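Local coordinates for coelenterazine-binding protein ca-bound apo form (Renilla muelleri, PDB 2HQ8), which binds the luciferin coelenterazine and, once calcium is bound, makes it available for reaction with luciferase and oxygen, at residues Ile31-Tyr36 and Val64-Gly69; Glu37-Arg42 and Gln129-Asp134; Glu123-Leu128 and Asp138-Cys143. All coordinates share one frame; numbering follows the deposited sequence.

Coelenterazine-binding protein illustrates how EF-hand units are tied together through their helices. From the N terminus, helix 33-46 leaves the first calcium loop, and contact 1 brings helix 51-67 back against its start, closing a loop that is almost wholly helical. The next turns of helix 33-46 enter contact 2, a far longer closure of 86 residues that reaches helix 121-131 in the third EF-hand. Contacts 1 and 2 cross along the chain. Contact 3 closes a short loop of nine residues, packing helix 121-131 on helix 137-147, and crosses contact 2, whereas contacts 1 and 3 lie in series, on opposite sides of the chain's centre.

Contact 1: Ile31-Tyr36 and Val64-Gly69. With CA (calcium ion), chain D.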
ATOM      1  N   ILE A  31      12.645   6.010   2.001  1.00 16.23           N
ATOM      2  CA  ILE A  31      11.309   6.429   1.605  1.00 16.81           C
ATOM      3  C   ILE A  31      11.315   7.967   1.558  1.00 15.51           C
ATOM      4  O   ILE A  31      11.685   8.606   2.540  1.00 16.04           O
ATOM      5  CB  ILE A  31      10.253   5.986   2.646  1.00 16.74           C
ATOM      6  CG1 ILE A  31      10.198   4.457   2.789  1.00 20.92           C
ATOM      7  CG2 ILE A  31       8.852   6.589   2.290  1.00 18.55           C
ATOM      8  CD1 ILE A  31      10.141   3.718   1.478  1.00 24.79           C
ATOM      9  N   SER A  32      10.884   8.516   0.423  1.00 15.33           N
ATOM     10  CA  SER A  32      10.818   9.944   0.157  1.00 16.12           C
ATOM     11  C   SER A  32       9.662  10.253  -0.807  1.00 15.61           C
ATOM     12  O   SER A  32       9.026   9.325  -1.413  1.00 12.06           O
ATOM     13  CB  SER A  32      12.170  10.438  -0.390  1.00 14.04           C
ATOM     14  OG  SER A  32      12.413  10.007  -1.731  1.00 16.35           O
ATOM     15  N   ARG A  33       9.381  11.543  -0.993  1.00 15.34           N
ATOM     16  CA  ARG A  33       8.305  11.880  -1.925  1.00 15.69           C
ATOM     17  C   ARG A  33       8.585  11.418  -3.351  1.00 15.84           C
ATOM     18  O   ARG A  33       7.655  11.146  -4.093  1.00 16.56           O
ATOM     19  CB  ARG A  33       8.013  13.371  -1.878  1.00 17.11           C
ATOM     20  CG  ARG A  33       9.105  14.248  -2.434  1.00 16.69           C
ATOM     21  CD  ARG A  33       8.809  15.731  -2.079  1.00 19.89           C
ATOM     22  NE  ARG A  33       7.643  16.282  -2.771  1.00 19.97           N
ATOM     23  CZ  ARG A  33       6.446  16.537  -2.226  1.00 21.28           C
ATOM     24  NH1 ARG A  33       6.180  16.245  -0.972  1.00 20.80           N
ATOM     25  NH2 ARG A  33       5.493  17.085  -2.970  1.00 22.86           N
ATOM     26  N   GLU A  34       9.867  11.333  -3.727  1.00 16.12           N
ATOM     27  CA  GLU A  34      10.284  10.768  -5.011  1.00 16.70           C
ATOM     28  C   GLU A  34       9.686   9.382  -5.272  1.00 15.83           C
ATOM     29  O   GLU A  34       9.316   9.087  -6.431  1.00 14.94           O
ATOM     30  CB  GLU A  34      11.810  10.681  -5.086  1.00 17.65           C
ATOM     31  CG  GLU A  34      12.523  12.089  -5.218  1.00 18.45           C
ATOM     32  CD  GLU A  34      12.715  12.866  -3.897  1.00 21.14           C
ATOM     33  OE1 GLU A  34      12.450  12.369  -2.793  1.00 16.98           O
ATOM     34  OE2 GLU A  34      13.128  14.032  -3.993  1.00 22.25           O
ATOM     35  N   ASP A  35       9.635   8.547  -4.224  1.00 14.79           N
ATOM     36  CA  ASP A  35       8.970   7.217  -4.285  1.00 14.16           C
ATOM     37  C   ASP A  35       7.475   7.322  -4.642  1.00 14.85           C
ATOM     38  O   ASP A  35       6.993   6.640  -5.552  1.00 15.35           O
ATOM     39  CB  ASP A  35       9.143   6.432  -2.972  1.00 13.23           C
ATOM     40  CG  ASP A  35      10.593   6.121  -2.677  1.00 12.95           C
ATOM     41  OD1 ASP A  35      11.237   5.502  -3.555  1.00 13.50           O
ATOM     42  OD2 ASP A  35      11.097   6.483  -1.583  1.00 14.10           O
ATOM     43  N   TYR A  36       6.747   8.119  -3.877  1.00 14.57           N
ATOM     44  CA  TYR A  36       5.335   8.374  -4.188  1.00 15.52           C
ATOM     45  C   TYR A  36       5.140   8.878  -5.594  1.00 15.71           C
ATOM     46  O   TYR A  36       4.248   8.408  -6.295  1.00 14.23           O
ATOM     47  CB  TYR A  36       4.683   9.296  -3.130  1.00 15.75           C
ATOM     48  CG  TYR A  36       4.443   8.527  -1.864  1.00 17.89           C
ATOM     49  CD1 TYR A  36       5.500   8.224  -0.997  1.00 14.97           C
ATOM     50  CD2 TYR A  36       3.174   8.042  -1.540  1.00 19.79           C
ATOM     51  CE1 TYR A  36       5.316   7.484   0.136  1.00 18.25           C
ATOM     52  CE2 TYR A  36       2.972   7.308  -0.368  1.00 20.79           C
ATOM     53  CZ  TYR A  36       4.061   7.037   0.459  1.00 21.08           C
ATOM     54  OH  TYR A  36       3.898   6.295   1.594  1.00 22.66           O
ATOM     55  N   VAL A  64      -0.501  12.588  -0.590  1.00 16.43           N
ATOM     56  CA  VAL A  64      -0.281  11.577   0.426  1.00 16.28           C
ATOM     57  C   VAL A  64       1.125  11.742   1.016  1.00 15.68           C
ATOM     58  O   VAL A  64       1.298  11.745   2.238  1.00 15.02           O
ATOM     59  CB  VAL A  64      -0.468  10.162  -0.148  1.00 16.42           C
ATOM     60  CG1 VAL A  64      -0.090   9.091   0.896  1.00 17.68           C
ATOM     61  CG2 VAL A  64      -1.904   9.991  -0.614  1.00 19.23           C
ATOM     62  N   ALA A  65       2.116  11.928   0.144  1.00 15.18           N
ATOM     63  CA  ALA A  65       3.481  12.197   0.642  1.00 15.33           C
ATOM     64  C   ALA A  65       3.470  13.380   1.608  1.00 15.43           C
ATOM     65  O   ALA A  65       4.028  13.307   2.701  1.00 16.37           O
ATOM     66  CB  ALA A  65       4.432  12.437  -0.495  1.00 15.49           C
ATOM     67  N   ASP A  66       2.809  14.461   1.210  1.00 16.06           N
ATOM     68  CA  ASP A  66       2.642  15.633   2.098  1.00 16.53           C
ATOM     69  C   ASP A  66       1.949  15.292   3.417  1.00 16.70           C
ATOM     70  O   ASP A  66       2.387  15.706   4.470  1.00 16.19           O
ATOM     71  CB  ASP A  66       1.887  16.741   1.378  1.00 16.88           C
ATOM     72  CG  ASP A  66       2.710  17.393   0.246  1.00 18.33           C
ATOM     73  OD1 ASP A  66       3.914  17.097   0.094  1.00 18.42           O
ATOM     74  OD2 ASP A  66       2.119  18.186  -0.507  1.00 22.69           O
ATOM     75  N   GLN A  67       0.887  14.498   3.377  1.00 16.12           N
ATOM     76  CA  GLN A  67       0.183  14.140   4.617  1.00 18.19           C
ATOM     77  C   GLN A  67       1.103  13.335   5.542  1.00 17.73           C
ATOM     78  O   GLN A  67       1.046  13.462   6.786  1.00 17.61           O
ATOM     79  CB  GLN A  67      -1.058  13.310   4.280  1.00 17.18           C
ATOM     80  CG  GLN A  67      -2.221  14.134   3.733  1.00 18.12           C
ATOM     81  CD  GLN A  67      -3.398  13.239   3.334  1.00 20.70           C
ATOM     82  OE1 GLN A  67      -3.301  12.463   2.398  1.00 26.39           O
ATOM     83  NE2 GLN A  67      -4.513  13.371   4.046  1.00 22.02           N
ATOM     84  N   LEU A  68       1.984  12.538   4.925  1.00 17.48           N
ATOM     85  CA  LEU A  68       2.939  11.718   5.688  1.00 18.46           C
ATOM     86  C   LEU A  68       4.169  12.484   6.163  1.00 18.26           C
ATOM     87  O   LEU A  68       5.011  11.938   6.892  1.00 19.93           O
ATOM     88  CB  LEU A  68       3.368  10.488   4.861  1.00 18.74           C
ATOM     89  CG  LEU A  68       2.291   9.418   4.632  1.00 20.21           C
ATOM     90  CD1 LEU A  68       2.857   8.459   3.640  1.00 21.01           C
ATOM     91  CD2 LEU A  68       1.961   8.669   5.942  1.00 24.29           C
ATOM     92  N   GLY A  69       4.285  13.740   5.746  1.00 17.66           N
ATOM     93  CA  GLY A  69       5.417  14.575   6.125  1.00 17.29           C
ATOM     94  C   GLY A  69       6.670  14.372   5.268  1.00 17.33           C
ATOM     95  O   GLY A  69       7.768  14.695   5.706  1.00 18.36           O
TER
HETATM   96 CA    CA D 202      13.319   5.639  -2.226  1.00 15.03          CA
HETATM   97  O   HOH W   1      13.993   7.877  -1.746  1.00 16.44           O
HETATM   98  O   HOH W   2       2.852  18.028  -2.992  1.00 27.27           O
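Arg-33 and Tyr-36 lean on Val-64, Ala-65, Asp-66 and Leu-68 where the exiting helix of the first EF-hand meets the end of helix 51-67, in the N-terminal pair of EF-hand units. The charged part is a salt bridge: Arg-33 NH1 donates to Asp-66 OD1 at 2.6 Å along a nearly straight N-H line (168°). Arg-33 CG sits between the backbone N and the carbonyl carbon (chi1 69°), and a bend at chi3 brings the guanidinium to Asp-66. The carboxylate approaches its edge, the two planes only 22° apart, and a water joins Arg-33 NH2 to Asp-66 OD2, so both carboxylate oxygens are tied to the arginine, OD1 directly and OD2 through water. NH1 has a second acceptor in the carbonyl of Leu-70, which further restrains the guanidinium.

The apolar part centres on Ala-65, whose CB lies 4.0 Å from Arg-33 CB and also near the root of Tyr-36. Val-64 CG1 meets Tyr-36 CE2 at 3.8 Å, while Leu-68 CD1 approaches Tyr-36 CZ and OH, each aliphatic side chain crossing the tyrosine at about a right angle. Val-23 of helix 6-23 also touches the Tyr-36 side chain.

Metal binding occupies another side of the exiting helix. Asp-35 grips calcium with both carboxylate oxygens, alongside ligands from Asp-24, Thr-26, Asp-28 and Phe-30. Its OD2 also receives the backbone N-H of Ser-32, the N-cap residue, at 2.9 Å. Ser-32 OG donates to Glu-34 OE1 at 2.6 Å and accepts from a water that is itself a calcium ligand.

Contact 2: Glu37-Arg42 and Gln129-Asp134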
ATOM      1  N   GLU A  37       5.989   9.805  -6.030  1.00 15.71           N
ATOM      2  CA  GLU A  37       5.870  10.329  -7.400  1.00 16.60           C
ATOM      3  C   GLU A  37       6.103   9.242  -8.443  1.00 16.50           C
ATOM      4  O   GLU A  37       5.325   9.091  -9.403  1.00 17.05           O
ATOM      5  CB  GLU A  37       6.839  11.477  -7.623  1.00 17.40           C
ATOM      6  CG  GLU A  37       6.561  12.151  -8.970  1.00 20.68           C
ATOM      7  CD  GLU A  37       7.603  13.182  -9.347  1.00 27.74           C
ATOM      8  OE1 GLU A  37       8.757  13.094  -8.845  1.00 31.53           O
ATOM      9  OE2 GLU A  37       7.264  14.043 -10.182  1.00 26.45           O
ATOM     10  N   LEU A  38       7.117   8.430  -8.220  1.00 15.72           N
ATOM     11  CA  LEU A  38       7.426   7.361  -9.168  1.00 16.39           C
ATOM     12  C   LEU A  38       6.331   6.287  -9.257  1.00 15.48           C
ATOM     13  O   LEU A  38       6.074   5.763 -10.340  1.00 16.29           O
ATOM     14  CB  LEU A  38       8.758   6.712  -8.842  1.00 15.53           C
ATOM     15  CG  LEU A  38       9.267   5.644  -9.819  1.00 17.37           C
ATOM     16  CD1 LEU A  38       9.230   6.140 -11.266  1.00 18.72           C
ATOM     17  CD2 LEU A  38      10.645   5.160  -9.359  1.00 18.44           C
ATOM     18  N   ILE A  39       5.710   5.977  -8.131  1.00 15.03           N
ATOM     19  CA  ILE A  39       4.623   4.980  -8.098  1.00 14.09           C
ATOM     20  C   ILE A  39       3.490   5.519  -8.978  1.00 14.79           C
ATOM     21  O   ILE A  39       2.911   4.762  -9.761  1.00 14.18           O
ATOM     22  CB  ILE A  39       4.148   4.709  -6.641  1.00 14.39           C
ATOM     23  CG1 ILE A  39       5.223   3.989  -5.816  1.00 11.89           C
ATOM     24  CG2 ILE A  39       2.820   3.923  -6.617  1.00 13.54           C
ATOM     25  CD1 ILE A  39       4.849   3.929  -4.294  1.00 13.23           C
ATOM     26  N   ALA A  40       3.194   6.818  -8.856  1.00 14.54           N
ATOM     27  CA  ALA A  40       2.113   7.466  -9.638  1.00 15.42           C
ATOM     28  C   ALA A  40       2.445   7.469 -11.139  1.00 16.74           C
ATOM     29  O   ALA A  40       1.565   7.208 -12.005  1.00 17.31           O
ATOM     30  CB  ALA A  40       1.853   8.897  -9.120  1.00 15.15           C
ATOM     31  N   VAL A  41       3.715   7.750 -11.440  1.00 16.52           N
ATOM     32  CA  VAL A  41       4.206   7.747 -12.807  1.00 17.66           C
ATOM     33  C   VAL A  41       4.121   6.339 -13.405  1.00 17.84           C
ATOM     34  O   VAL A  41       3.666   6.162 -14.528  1.00 19.21           O
ATOM     35  CB  VAL A  41       5.630   8.359 -12.898  1.00 18.26           C
ATOM     36  CG1 VAL A  41       6.239   8.134 -14.305  1.00 19.45           C
ATOM     37  CG2 VAL A  41       5.539   9.852 -12.612  1.00 19.27           C
ATOM     38  N   ARG A  42       4.500   5.337 -12.621  1.00 17.08           N
ATOM     39  CA  ARG A  42       4.492   3.972 -13.113  1.00 17.15           C
ATOM     40  C   ARG A  42       3.069   3.516 -13.330  1.00 16.93           C
ATOM     41  O   ARG A  42       2.746   2.905 -14.373  1.00 17.64           O
ATOM     42  CB  ARG A  42       5.227   3.055 -12.144  1.00 16.41           C
ATOM     43  CG  ARG A  42       6.749   3.160 -12.248  1.00 16.62           C
ATOM     44  CD  ARG A  42       7.358   2.248 -11.226  1.00 16.33           C
ATOM     45  NE  ARG A  42       8.816   2.245 -11.282  1.00 17.50           N
ATOM     46  CZ  ARG A  42       9.590   1.477 -10.530  1.00 19.48           C
ATOM     47  NH1 ARG A  42       9.048   0.674  -9.622  1.00 16.61           N
ATOM     48  NH2 ARG A  42      10.917   1.543 -10.668  1.00 18.43           N
ATOM     49  N   GLN A 129       2.104  -3.750  -9.474  1.00 12.48           N
ATOM     50  CA  GLN A 129       3.292  -3.865 -10.345  1.00 13.54           C
ATOM     51  C   GLN A 129       4.149  -2.596 -10.383  1.00 13.67           C
ATOM     52  O   GLN A 129       5.328  -2.661 -10.750  1.00 14.65           O
ATOM     53  CB  GLN A 129       2.926  -4.353 -11.737  1.00 13.69           C
ATOM     54  CG  GLN A 129       2.498  -5.854 -11.684  1.00 12.86           C
ATOM     55  CD  GLN A 129       2.012  -6.371 -13.018  1.00 17.56           C
ATOM     56  OE1 GLN A 129       1.430  -5.631 -13.820  1.00 15.72           O
ATOM     57  NE2 GLN A 129       2.227  -7.652 -13.251  1.00 17.25           N
ATOM     58  N   ALA A 130       3.544  -1.455 -10.061  1.00 13.55           N
ATOM     59  CA  ALA A 130       4.300  -0.190  -9.824  1.00 13.65           C
ATOM     60  C   ALA A 130       5.239  -0.324  -8.605  1.00 14.08           C
ATOM     61  O   ALA A 130       6.412   0.095  -8.661  1.00 14.97           O
ATOM     62  CB  ALA A 130       3.321   0.994  -9.618  1.00 11.89           C
ATOM     63  N   VAL A 131       4.736  -0.878  -7.499  1.00 14.43           N
ATOM     64  CA  VAL A 131       5.582  -1.053  -6.307  1.00 13.87           C
ATOM     65  C   VAL A 131       6.404  -2.324  -6.356  1.00 14.55           C
ATOM     66  O   VAL A 131       7.400  -2.435  -5.652  1.00 15.89           O
ATOM     67  CB  VAL A 131       4.800  -1.000  -4.956  1.00 13.46           C
ATOM     68  CG1 VAL A 131       4.175   0.371  -4.746  1.00 15.28           C
ATOM     69  CG2 VAL A 131       3.767  -2.187  -4.832  1.00 13.61           C
ATOM     70  N   GLY A 132       5.997  -3.276  -7.199  1.00 15.97           N
ATOM     71  CA  GLY A 132       6.650  -4.595  -7.250  1.00 17.01           C
ATOM     72  C   GLY A 132       6.817  -4.958  -8.704  1.00 19.27           C
ATOM     73  O   GLY A 132       6.049  -5.768  -9.239  1.00 18.80           O
ATOM     74  N   PRO A 133       7.802  -4.335  -9.373  1.00 20.12           N
ATOM     75  CA  PRO A 133       7.965  -4.570 -10.808  1.00 21.37           C
ATOM     76  C   PRO A 133       8.241  -6.033 -11.190  1.00 22.08           C
ATOM     77  O   PRO A 133       7.996  -6.406 -12.335  1.00 23.34           O
ATOM     78  CB  PRO A 133       9.169  -3.686 -11.177  1.00 21.68           C
ATOM     79  CG  PRO A 133       9.190  -2.628 -10.158  1.00 21.84           C
ATOM     80  CD  PRO A 133       8.753  -3.327  -8.873  1.00 20.81           C
ATOM     81  N   ASP A 134       8.755  -6.803 -10.230  1.00 22.19           N
ATOM     82  CA  ASP A 134       9.040  -8.235 -10.305  1.00 22.62           C
ATOM     83  C   ASP A 134       7.817  -9.123 -10.181  1.00 21.56           C
ATOM     84  O   ASP A 134       7.902 -10.336 -10.396  1.00 20.99           O
ATOM     85  CB  ASP A 134       9.911  -8.580  -9.102  1.00 24.10           C
ATOM     86  CG  ASP A 134       9.389  -7.914  -7.796  1.00 28.50           C
ATOM     87  OD1 ASP A 134       9.360  -6.648  -7.696  1.00 30.64           O
ATOM     88  OD2 ASP A 134       8.992  -8.661  -6.875  1.00 33.20           O
TER
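Arg-42 reaches across Ala-130 toward Pro-133, joining the exiting helix of the first EF-hand to the end of the corresponding helix in the third. The contact is a helix-helix pairing between the two halves of this four-EF-hand fold, in which Arg-42 spans the junction and donates to a carbonyl in the last turn of helix 121-131.

The orientation of Arg-42 makes this possible. With CG anti to the carbonyl carbon, beside the backbone N (chi1 -78°), and the chain extended from CG to NE, the aliphatic part runs past Ala-130 before the guanidinium meets the backbone. At its root, Arg-42 CB lies 3.8 Å from Ala-130 CB; farther out, Arg-42 CD comes within 3.5 Å of Ala-130 O. Arg-42 NH1 then donates to Ala-130 O at 2.9 Å, with an N-H...O angle of 155°. Ala-130 O lies at the guanidinium edge, almost in its plane, and the C=O points nearly straight at NH1. Pro-133 crosses the arginine at about a right angle, its CG 3.3 Å from Arg-42 NH1, so one nitrogen meets both the helix-end carbonyl and the proline ring.

Ile-39 forms the other arm. Its CG2 lies 4.2 Å from Ala-130 CB, while the other branch reaches obliquely to Val-131. The Val-131 CB starts out away from residues 37-42, yet its CG1 branch still comes back to the isoleucine. Phe-61 of helix 51-67 touches Ile-39, and Arg-22 of helix 6-23 touches Val-131 and Pro-133, so further helices border the junction. The apolar arm ends with Ile-39 CD1 3.6 Å from Val-131 CG1.

Contact 3: Glu123-Leu128 and Asp138-Cys143; sequences EFKAFL and DKAITC. With CA (calcium ion), chain E.
Leu-128 and Phe-124 pack on Ala-140 and Cys-143 where the exiting helix of the third EF-hand meets the entering helix of the fourth, within the C-terminal EF-hand pair. The segment axes approach to 9.4 Å at an angle of 121°, bringing small residues of helix 137-147 close to larger ones of helix 121-131.

The tight side centres on Leu-128 CD1, which presses on Cys-143 CB at 3.5 Å, closer than usual for two carbons, and reaches Ala-140 CB at 4.1 Å. Phe-124, its CG anti to the backbone N (chi1 -165°), carries its ring toward Cys-143: CE2 lies 4.0 Å from Cys-143 CB, and the Cys-143 carbonyl carbon sits at the ring edge, near its plane. One face of the ring carries Leu-128 CG, offset toward the rim, so the two larger side chains brace each other. Phe-144 and Leu-147 extend the cluster around Phe-124.

Packing is looser at partly exposed Lys-125, whose CG meets the Ala-140 methyl while its amine continues to a salt bridge with Asp-137 and a hydrogen bond with Gln-129. In the first turn of helix 121-131, Glu-123 binds calcium in the third EF-hand loop with OE1 at 2.4 Å and OE2 at 2.5 Å.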
ATOM      1  N   GLU A 123      -6.761  -1.485 -12.031  1.00 14.22           N
ATOM      2  CA  GLU A 123      -6.249  -0.497 -11.062  1.00 14.63           C
ATOM      3  C   GLU A 123      -5.348  -1.157  -9.996  1.00 14.16           C
ATOM      4  O   GLU A 123      -4.260  -0.635  -9.660  1.00 12.20           O
ATOM      5  CB  GLU A 123      -7.406   0.309 -10.410  1.00 13.63           C
ATOM      6  CG  GLU A 123      -8.054   1.365 -11.360  1.00 14.88           C
ATOM      7  CD  GLU A 123      -9.428   1.849 -10.872  1.00 14.94           C
ATOM      8  OE1 GLU A 123     -10.024   1.183  -9.998  1.00 17.41           O
ATOM      9  OE2 GLU A 123      -9.900   2.905 -11.350  1.00 17.34           O
ATOM     10  N   PHE A 124      -5.816  -2.267  -9.420  1.00 13.64           N
ATOM     11  CA  PHE A 124      -5.013  -2.949  -8.409  1.00 13.74           C
ATOM     12  C   PHE A 124      -3.736  -3.553  -9.005  1.00 13.54           C
ATOM     13  O   PHE A 124      -2.653  -3.481  -8.399  1.00 12.60           O
ATOM     14  CB  PHE A 124      -5.834  -4.010  -7.653  1.00 14.06           C
ATOM     15  CG  PHE A 124      -5.169  -4.490  -6.386  1.00 17.21           C
ATOM     16  CD1 PHE A 124      -4.906  -3.602  -5.325  1.00 16.38           C
ATOM     17  CD2 PHE A 124      -4.872  -5.838  -6.218  1.00 20.79           C
ATOM     18  CE1 PHE A 124      -4.261  -4.074  -4.119  1.00 17.92           C
ATOM     19  CE2 PHE A 124      -4.262  -6.296  -5.036  1.00 20.44           C
ATOM     20  CZ  PHE A 124      -3.968  -5.415  -3.987  1.00 18.45           C
ATOM     21  N   LYS A 125      -3.846  -4.087 -10.219  1.00 13.61           N
ATOM     22  CA  LYS A 125      -2.673  -4.663 -10.900  1.00 13.73           C
ATOM     23  C   LYS A 125      -1.620  -3.593 -11.180  1.00 13.49           C
ATOM     24  O   LYS A 125      -0.427  -3.867 -10.961  1.00 13.34           O
ATOM     25  CB  LYS A 125      -3.082  -5.360 -12.185  1.00 14.62           C
ATOM     26  CG  LYS A 125      -1.934  -6.071 -12.927  1.00 15.39           C
ATOM     27  CD  LYS A 125      -2.529  -6.662 -14.220  1.00 15.78           C
ATOM     28  CE  LYS A 125      -1.463  -7.250 -15.121  1.00 15.99           C
ATOM     29  NZ  LYS A 125      -0.553  -6.213 -15.739  1.00 14.14           N
ATOM     30  N   ALA A 126      -2.061  -2.430 -11.666  1.00 12.99           N
ATOM     31  CA  ALA A 126      -1.168  -1.285 -11.938  1.00 13.63           C
ATOM     32  C   ALA A 126      -0.432  -0.856 -10.657  1.00 13.02           C
ATOM     33  O   ALA A 126       0.778  -0.660 -10.658  1.00 12.82           O
ATOM     34  CB  ALA A 126      -1.924  -0.138 -12.504  1.00 13.31           C
ATOM     35  N   PHE A 127      -1.174  -0.729  -9.558  1.00 12.14           N
ATOM     36  CA  PHE A 127      -0.550  -0.415  -8.269  1.00 12.30           C
ATOM     37  C   PHE A 127       0.483  -1.446  -7.832  1.00 12.50           C
ATOM     38  O   PHE A 127       1.599  -1.074  -7.478  1.00 11.37           O
ATOM     39  CB  PHE A 127      -1.596  -0.273  -7.148  1.00 12.93           C
ATOM     40  CG  PHE A 127      -0.970  -0.210  -5.785  1.00 13.43           C
ATOM     41  CD1 PHE A 127      -0.290   0.962  -5.372  1.00 14.82           C
ATOM     42  CD2 PHE A 127      -1.005  -1.331  -4.936  1.00 14.11           C
ATOM     43  CE1 PHE A 127       0.338   1.014  -4.083  1.00 17.07           C
ATOM     44  CE2 PHE A 127      -0.389  -1.288  -3.656  1.00 17.70           C
ATOM     45  CZ  PHE A 127       0.271  -0.109  -3.235  1.00 16.52           C
ATOM     46  N   LEU A 128       0.099  -2.726  -7.812  1.00 11.61           N
ATOM     47  CA  LEU A 128       0.996  -3.767  -7.328  1.00 12.67           C
ATOM     48  C   LEU A 128       2.253  -3.879  -8.159  1.00 12.89           C
ATOM     49  O   LEU A 128       3.336  -4.152  -7.607  1.00 12.59           O
ATOM     50  CB  LEU A 128       0.323  -5.138  -7.341  1.00 12.90           C
ATOM     51  CG  LEU A 128      -0.785  -5.458  -6.320  1.00 15.69           C
ATOM     52  CD1 LEU A 128      -1.263  -6.897  -6.568  1.00 20.79           C
ATOM     53  CD2 LEU A 128      -0.269  -5.274  -4.895  1.00 19.65           C
ATOM     54  N   ASP A 138       0.157 -13.033 -13.265  1.00 18.37           N
ATOM     55  CA  ASP A 138      -0.584 -14.125 -12.561  1.00 18.66           C
ATOM     56  C   ASP A 138      -0.611 -13.869 -11.044  1.00 18.98           C
ATOM     57  O   ASP A 138      -1.659 -14.050 -10.412  1.00 18.99           O
ATOM     58  CB  ASP A 138       0.074 -15.497 -12.844  1.00 19.90           C
ATOM     59  CG  ASP A 138      -0.571 -16.684 -12.055  1.00 22.31           C
ATOM     60  OD1 ASP A 138      -1.517 -16.506 -11.270  1.00 33.41           O
ATOM     61  OD2 ASP A 138      -0.123 -17.833 -12.231  1.00 30.20           O
ATOM     62  N   LYS A 139       0.522 -13.461 -10.467  1.00 17.52           N
ATOM     63  CA  LYS A 139       0.576 -13.251  -9.016  1.00 18.28           C
ATOM     64  C   LYS A 139      -0.250 -12.032  -8.624  1.00 16.81           C
ATOM     65  O   LYS A 139      -0.883 -12.040  -7.569  1.00 17.01           O
ATOM     66  CB  LYS A 139       2.004 -13.169  -8.491  1.00 17.83           C
ATOM     67  CG  LYS A 139       2.735 -14.562  -8.498  1.00 20.54           C
ATOM     68  CD  LYS A 139       4.173 -14.441  -7.950  1.00 21.31           C
ATOM     69  N   ALA A 140      -0.273 -11.014  -9.487  1.00 15.80           N
ATOM     70  CA  ALA A 140      -1.061  -9.811  -9.215  1.00 16.14           C
ATOM     71  C   ALA A 140      -2.541 -10.167  -9.225  1.00 15.66           C
ATOM     72  O   ALA A 140      -3.309  -9.674  -8.396  1.00 14.97           O
ATOM     73  CB  ALA A 140      -0.761  -8.742 -10.217  1.00 16.53           C
ATOM     74  N   ILE A 141      -2.933 -11.056 -10.141  1.00 15.70           N
ATOM     75  CA  ILE A 141      -4.340 -11.498 -10.236  1.00 15.40           C
ATOM     76  C   ILE A 141      -4.706 -12.289  -8.988  1.00 15.42           C
ATOM     77  O   ILE A 141      -5.788 -12.094  -8.395  1.00 13.83           O
ATOM     78  CB  ILE A 141      -4.585 -12.317 -11.510  1.00 16.37           C
ATOM     79  CG1 ILE A 141      -4.554 -11.385 -12.737  1.00 17.82           C
ATOM     80  CG2 ILE A 141      -5.920 -13.077 -11.403  1.00 17.55           C
ATOM     81  CD1 ILE A 141      -4.112 -12.141 -14.043  1.00 20.54           C
ATOM     82  N   THR A 142      -3.776 -13.118  -8.540  1.00 15.71           N
ATOM     83  CA  THR A 142      -3.976 -13.883  -7.293  1.00 16.92           C
ATOM     84  C   THR A 142      -4.191 -12.962  -6.087  1.00 16.56           C
ATOM     85  O   THR A 142      -5.100 -13.200  -5.260  1.00 14.94           O
ATOM     86  CB  THR A 142      -2.817 -14.866  -7.051  1.00 17.84           C
ATOM     87  OG1 THR A 142      -2.816 -15.838  -8.112  1.00 20.48           O
ATOM     88  CG2 THR A 142      -2.991 -15.556  -5.664  1.00 19.89           C
ATOM     89  N   CYS A 143      -3.386 -11.886  -6.024  1.00 14.94           N
ATOM     90  CA  CYS A 143      -3.502 -10.878  -4.966  1.00 14.65           C
ATOM     91  C   CYS A 143      -4.849 -10.179  -5.033  1.00 13.94           C
ATOM     92  O   CYS A 143      -5.498  -9.957  -4.008  1.00 13.94           O
ATOM     93  CB  CYS A 143      -2.369  -9.838  -5.053  1.00 14.01           C
ATOM     94  SG  CYS A 143      -0.766 -10.525  -4.641  1.00 17.55           S
TER
HETATM   95 CA    CA E 203     -11.989   2.483 -10.062  1.00 21.37          CA
HETATM   96  O   HOH W   3     -12.979   0.686 -11.824  1.00 35.26           O